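Side-chain contacts in putative periplasmic protein (Salmonella enterica, PDB 3OE3), which probably inhibits C-type lysozymes in the periplasm, as part of bacterial defence against host lysozymes: residues Met46-Ser50 against Gly51-Glu55; Leu74-Gly77 against Asp78-Val82. One frame throughout, in Å; residues are numbered along the deposited sequence.

Contact 1. Residues Met46-Ser50 against Gly51-Glu55; sequences MKMAS and GANYE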
loop_
_atom_site.group_PDB
_atom_site.type_symbol
_atom_site.label_atom_id
_atom_site.label_comp_id
_atom_site.label_asym_id
_atom_site.label_seq_id
_atom_site.Cartn_x
_atom_site.Cartn_y
_atom_site.Cartn_z
HETATM N N MSE C 46 -8.548 -11.646 7.730
HETATM C CA MSE C 46 -9.533 -12.715 7.850
HETATM C C MSE C 46 -9.780 -13.007 9.324
HETATM O O MSE C 46 -8.889 -13.460 10.037
HETATM C CB MSE C 46 -9.060 -13.981 7.129
HETATM C CG MSE C 46 -9.090 -13.861 5.610
HETATM SE SE MSE C 46 -8.418 -15.470 4.707
HETATM C CE MSE C 46 -6.645 -15.384 5.315
ATOM N N LYS C 47 -10.993 -12.754 9.781
ATOM C CA LYS C 47 -11.311 -13.061 11.173
ATOM C C LYS C 47 -11.291 -14.572 11.429
ATOM O O LYS C 47 -12.326 -15.231 11.475
ATOM C CB LYS C 47 -12.633 -12.423 11.593
ATOM C CG LYS C 47 -12.470 -11.006 12.135
ATOM C CD LYS C 47 -11.971 -10.042 11.072
ATOM C CE LYS C 47 -13.092 -9.119 10.622
ATOM N NZ LYS C 47 -13.740 -8.461 11.790
HETATM N N MSE C 48 -10.088 -15.111 11.589
HETATM C CA MSE C 48 -9.906 -16.541 11.790
HETATM C C MSE C 48 -8.809 -16.810 12.810
HETATM O O MSE C 48 -8.382 -15.909 13.533
HETATM C CB MSE C 48 -9.539 -17.217 10.472
HETATM C CG MSE C 48 -8.231 -16.722 9.902
HETATM SE SE MSE C 48 -7.573 -17.805 8.428
HETATM C CE MSE C 48 -9.019 -17.546 7.156
ATOM N N ALA C 49 -8.352 -18.058 12.852
ATOM C CA ALA C 49 -7.329 -18.481 13.800
ATOM C C ALA C 49 -6.125 -17.544 13.796
ATOM O O ALA C 49 -5.642 -17.141 12.739
ATOM C CB ALA C 49 -6.892 -19.909 13.499
ATOM N N SER C 50 -5.648 -17.201 14.988
ATOM C CA SER C 50 -4.458 -16.369 15.128
ATOM C C SER C 50 -3.333 -16.906 14.246
ATOM O O SER C 50 -3.337 -18.080 13.878
ATOM C CB SER C 50 -4.017 -16.321 16.593
ATOM O OG SER C 50 -5.009 -15.718 17.406
ATOM N N GLY C 51 -2.369 -16.053 13.912
ATOM C CA GLY C 51 -2.338 -14.686 14.396
ATOM C C GLY C 51 -3.073 -13.707 13.505
ATOM O O GLY C 51 -4.186 -13.282 13.812
ATOM N N ALA C 52 -2.453 -13.330 12.396
ATOM C CA ALA C 52 -3.054 -12.317 11.548
ATOM C C ALA C 52 -2.870 -12.691 10.082
ATOM O O ALA C 52 -1.767 -12.623 9.543
ATOM C CB ALA C 52 -2.470 -10.950 11.855
ATOM N N ASN C 53 -3.965 -13.098 9.456
ATOM C CA ASN C 53 -3.947 -13.625 8.107
ATOM C C ASN C 53 -4.807 -12.769 7.210
ATOM O O ASN C 53 -5.944 -12.423 7.559
ATOM C CB ASN C 53 -4.456 -15.062 8.111
ATOM C CG ASN C 53 -3.736 -15.918 9.131
ATOM O OD1 ASN C 53 -2.523 -16.075 9.071
ATOM N ND2 ASN C 53 -4.475 -16.443 10.091
ATOM N N TYR C 54 -4.262 -12.416 6.054
ATOM C CA TYR C 54 -4.904 -11.438 5.176
ATOM C C TYR C 54 -5.198 -12.026 3.807
ATOM O O TYR C 54 -4.472 -12.896 3.325
ATOM C CB TYR C 54 -4.016 -10.190 5.012
ATOM C CG TYR C 54 -3.662 -9.471 6.300
ATOM C CD1 TYR C 54 -2.650 -9.957 7.135
ATOM C CD2 TYR C 54 -4.337 -8.307 6.690
ATOM C CE1 TYR C 54 -2.323 -9.311 8.316
ATOM C CE2 TYR C 54 -4.005 -7.658 7.875
ATOM C CZ TYR C 54 -3.000 -8.163 8.676
ATOM O OH TYR C 54 -2.662 -7.517 9.846
ATOM N N GLU C 55 -6.255 -11.531 3.172
ATOM C CA GLU C 55 -6.580 -11.926 1.806
ATOM C C GLU C 55 -6.831 -10.702 0.942
ATOM O O GLU C 55 -7.294 -9.672 1.420
ATOM C CB GLU C 55 -7.801 -12.857 1.773
ATOM C CG GLU C 55 -9.093 -12.188 2.191
ATOM C CD GLU C 55 -10.322 -13.076 1.980
ATOM O OE1 GLU C 55 -10.212 -14.119 1.299
ATOM O OE2 GLU C 55 -11.400 -12.712 2.491
HETATM O O HOH W 1 -6.393 -13.655 10.765
#
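Met46, a selenomethionine here, lays its side chain over Asn53 and Glu55, crossing each at about a right angle. Its chain runs straight out to SE and then bends (chi3 -65°), which turns CE back over the backbone of Asn53, with CE 3.6 Å from Asn53 CB. On the near side of the selenium, Met46 CG lies 3.8 Å from Glu55 CG, against the aliphatic part of a glutamate that is extended beyond that atom. Met48, also a selenomethionine, puts CG between its backbone N and carbonyl carbon (chi1 62°), and with an extended chi2 this brings SE 3.8 Å from Asn53 ND2, so the two selenium-bearing chains reach Asn53 from different points of the loop.

These contacts belong to the connection between strands 39-45 and 52-56, neighbouring antiparallel strands of the eight-stranded barrel. An inverse gamma turn is centred on Lys47 in this loop, and the peptide bond before Gly51 is modelled as cis, next to a poorly ordered Ser50.

Two polar links pin the loop to the start of the second strand. Met46 N donates to Asn53 O over 2.7 Å in an almost straight bond, 175° at the hydrogen. Water 1 makes the other, donating to Met46 O at 2.6 Å and accepting from Asn53 N at 2.8 Å. Asn53 ND2 lies 3.0 Å from Ala49 O, while OD1 accepts a weak hydrogen bond from Thr67 N on the next strand, 64-68.

Contact 2. Residues Leu74-Gly77 against Asp78-Val82; sequences LVEG and DDKPV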
loop_
_atom_site.group_PDB
_atom_site.type_symbol
_atom_site.label_atom_id
_atom_site.label_comp_id
_atom_site.label_asym_id
_atom_site.label_seq_id
_atom_site.Cartn_x
_atom_site.Cartn_y
_atom_site.Cartn_z
ATOM N N LEU C 74 3.895 -15.591 2.226
ATOM C CA LEU C 74 3.008 -15.149 1.156
ATOM C C LEU C 74 2.802 -16.269 0.146
ATOM O O LEU C 74 3.759 -16.857 -0.381
ATOM C CB LEU C 74 3.543 -13.884 0.455
ATOM C CG LEU C 74 2.676 -13.321 -0.678
ATOM C CD1 LEU C 74 1.359 -12.775 -0.149
ATOM C CD2 LEU C 74 3.449 -12.242 -1.447
ATOM N N VAL C 75 1.533 -16.574 -0.083
ATOM C CA VAL C 75 1.147 -17.608 -1.038
ATOM C C VAL C 75 0.120 -17.081 -2.040
ATOM O O VAL C 75 -0.429 -15.983 -1.881
ATOM C CB VAL C 75 0.588 -18.872 -0.335
ATOM C CG1 VAL C 75 1.602 -19.411 0.681
ATOM C CG2 VAL C 75 -0.746 -18.582 0.327
ATOM N N GLU C 76 -0.139 -17.876 -3.073
ATOM C CA GLU C 76 -1.185 -17.575 -4.038
ATOM C C GLU C 76 -1.848 -18.891 -4.406
ATOM O O GLU C 76 -1.299 -19.966 -4.133
ATOM C CB GLU C 76 -0.585 -16.925 -5.294
ATOM C CG GLU C 76 0.444 -17.800 -5.998
ATOM C CD GLU C 76 1.139 -17.096 -7.158
ATOM O OE1 GLU C 76 0.586 -16.100 -7.671
ATOM O OE2 GLU C 76 2.238 -17.544 -7.558
ATOM N N GLY C 77 -3.017 -18.809 -5.026
ATOM C CA GLY C 77 -3.717 -19.999 -5.476
ATOM C C GLY C 77 -3.887 -21.020 -4.368
ATOM O O GLY C 77 -4.261 -20.686 -3.240
ATOM N N ASP C 78 -3.626 -22.280 -4.698
ATOM C CA ASP C 78 -3.755 -23.370 -3.739
ATOM C C ASP C 78 -2.529 -23.459 -2.849
ATOM O O ASP C 78 -1.799 -24.454 -2.872
ATOM C CB ASP C 78 -3.974 -24.698 -4.470
ATOM C CG ASP C 78 -4.120 -25.873 -3.517
ATOM O OD1 ASP C 78 -4.469 -25.652 -2.338
ATOM O OD2 ASP C 78 -3.885 -27.021 -3.947
ATOM N N ASP C 79 -2.314 -22.410 -2.054
ATOM C CA ASP C 79 -1.165 -22.336 -1.155
ATOM C C ASP C 79 0.170 -22.554 -1.872
ATOM O O ASP C 79 1.084 -23.183 -1.337
ATOM C CB ASP C 79 -1.324 -23.300 0.028
ATOM C CG ASP C 79 -2.494 -22.933 0.931
ATOM O OD1 ASP C 79 -2.858 -21.733 0.992
ATOM O OD2 ASP C 79 -3.057 -23.854 1.570
ATOM N N LYS C 80 0.273 -22.038 -3.093
ATOM C CA LYS C 80 1.536 -22.030 -3.820
ATOM C C LYS C 80 2.444 -20.937 -3.257
ATOM O O LYS C 80 2.058 -19.780 -3.221
ATOM C CB LYS C 80 1.278 -21.769 -5.297
ATOM C CG LYS C 80 2.547 -21.760 -6.141
ATOM C CD LYS C 80 2.243 -21.648 -7.625
ATOM C CE LYS C 80 3.514 -21.797 -8.448
ATOM N NZ LYS C 80 3.240 -21.766 -9.915
ATOM N N PRO C 81 3.650 -21.308 -2.807
ATOM C CA PRO C 81 4.573 -20.342 -2.204
ATOM C C PRO C 81 4.935 -19.215 -3.154
ATOM O O PRO C 81 5.223 -19.451 -4.327
ATOM C CB PRO C 81 5.814 -21.185 -1.885
ATOM C CG PRO C 81 5.301 -22.587 -1.786
ATOM C CD PRO C 81 4.196 -22.677 -2.793
ATOM N N VAL C 82 4.918 -17.992 -2.636
ATOM C CA VAL C 82 5.403 -16.841 -3.378
ATOM C C VAL C 82 6.654 -16.312 -2.678
ATOM O O VAL C 82 7.717 -16.199 -3.291
ATOM C CB VAL C 82 4.342 -15.751 -3.477
ATOM C CG1 VAL C 82 4.905 -14.534 -4.196
ATOM C CG2 VAL C 82 3.106 -16.292 -4.191
HETATM O O HOH W 2 4.616 -18.776 -6.855
#
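Glu76 holds CG between its own backbone N and carbonyl carbon (chi1 59°) and is extended from there to the carboxylate, a shape that carries its stem across Val82. Val82 has CG1 anti to its backbone N (chi1 177°), which leaves CG2 directed at that stem, 3.6 Å from Glu76 CG; the two side chains meet at about a right angle.

Both residues belong to a beta hairpin in which strand 71-76 turns back into strand 80-88, the last two strands of the barrel. Glu76 and Lys80 form an antiparallel hydrogen-bonded pair, with Glu76 N donating to Lys80 O at 2.9 Å and Lys80 N returning a bond to Glu76 O at 2.8 Å. Two residues, Asp79 and Lys80, stand opposite the single Glu76, a G1 beta bulge, and an inverse gamma turn is centred on Asp78. Gly77, at positive phi, leads into this turn, where a weak bond from Asp79 N to Gly77 O spans the tight bend. Further from the turn, Val82 N donates to Leu74 O at 2.8 Å, and Leu74 CD2 rests 3.9 Å from Val82 CG1; both side chains also touch Gln36 of strand 30-36.

Glu76 and Lys80 run side by side in the same direction, yet their charged atoms do not meet: Glu76 OE2 and Lys80 NZ are 4.9 Å apart, so any attraction is probably loose. The carboxylate is instead tied to the other strand through water 2, which donates to Glu76 OE2 at 2.8 Å and to Pro81 O at 2.7 Å.

In the fold
Contact 1 precedes contact 2 along the chain, and both lie where antiparallel neighbours of one closed eight-stranded barrel are joined. Contact 1 covers the connection from strand 39-45 to strand 52-56, whereas contact 2 joins strand 71-76 to strand 80-88. Their centres are 15 Å apart and their nearest atoms about 7 Å, without touching. Strand 64-68 relates them in the sheet: it lies between strands 52-56 and 71-76, and side chains of both contacts reach its Tyr66. The pair thus illustrates how a small barrel with next-neighbour strand order is built from successive local reversals, in this member of the MliC family of lysozyme inhibitors.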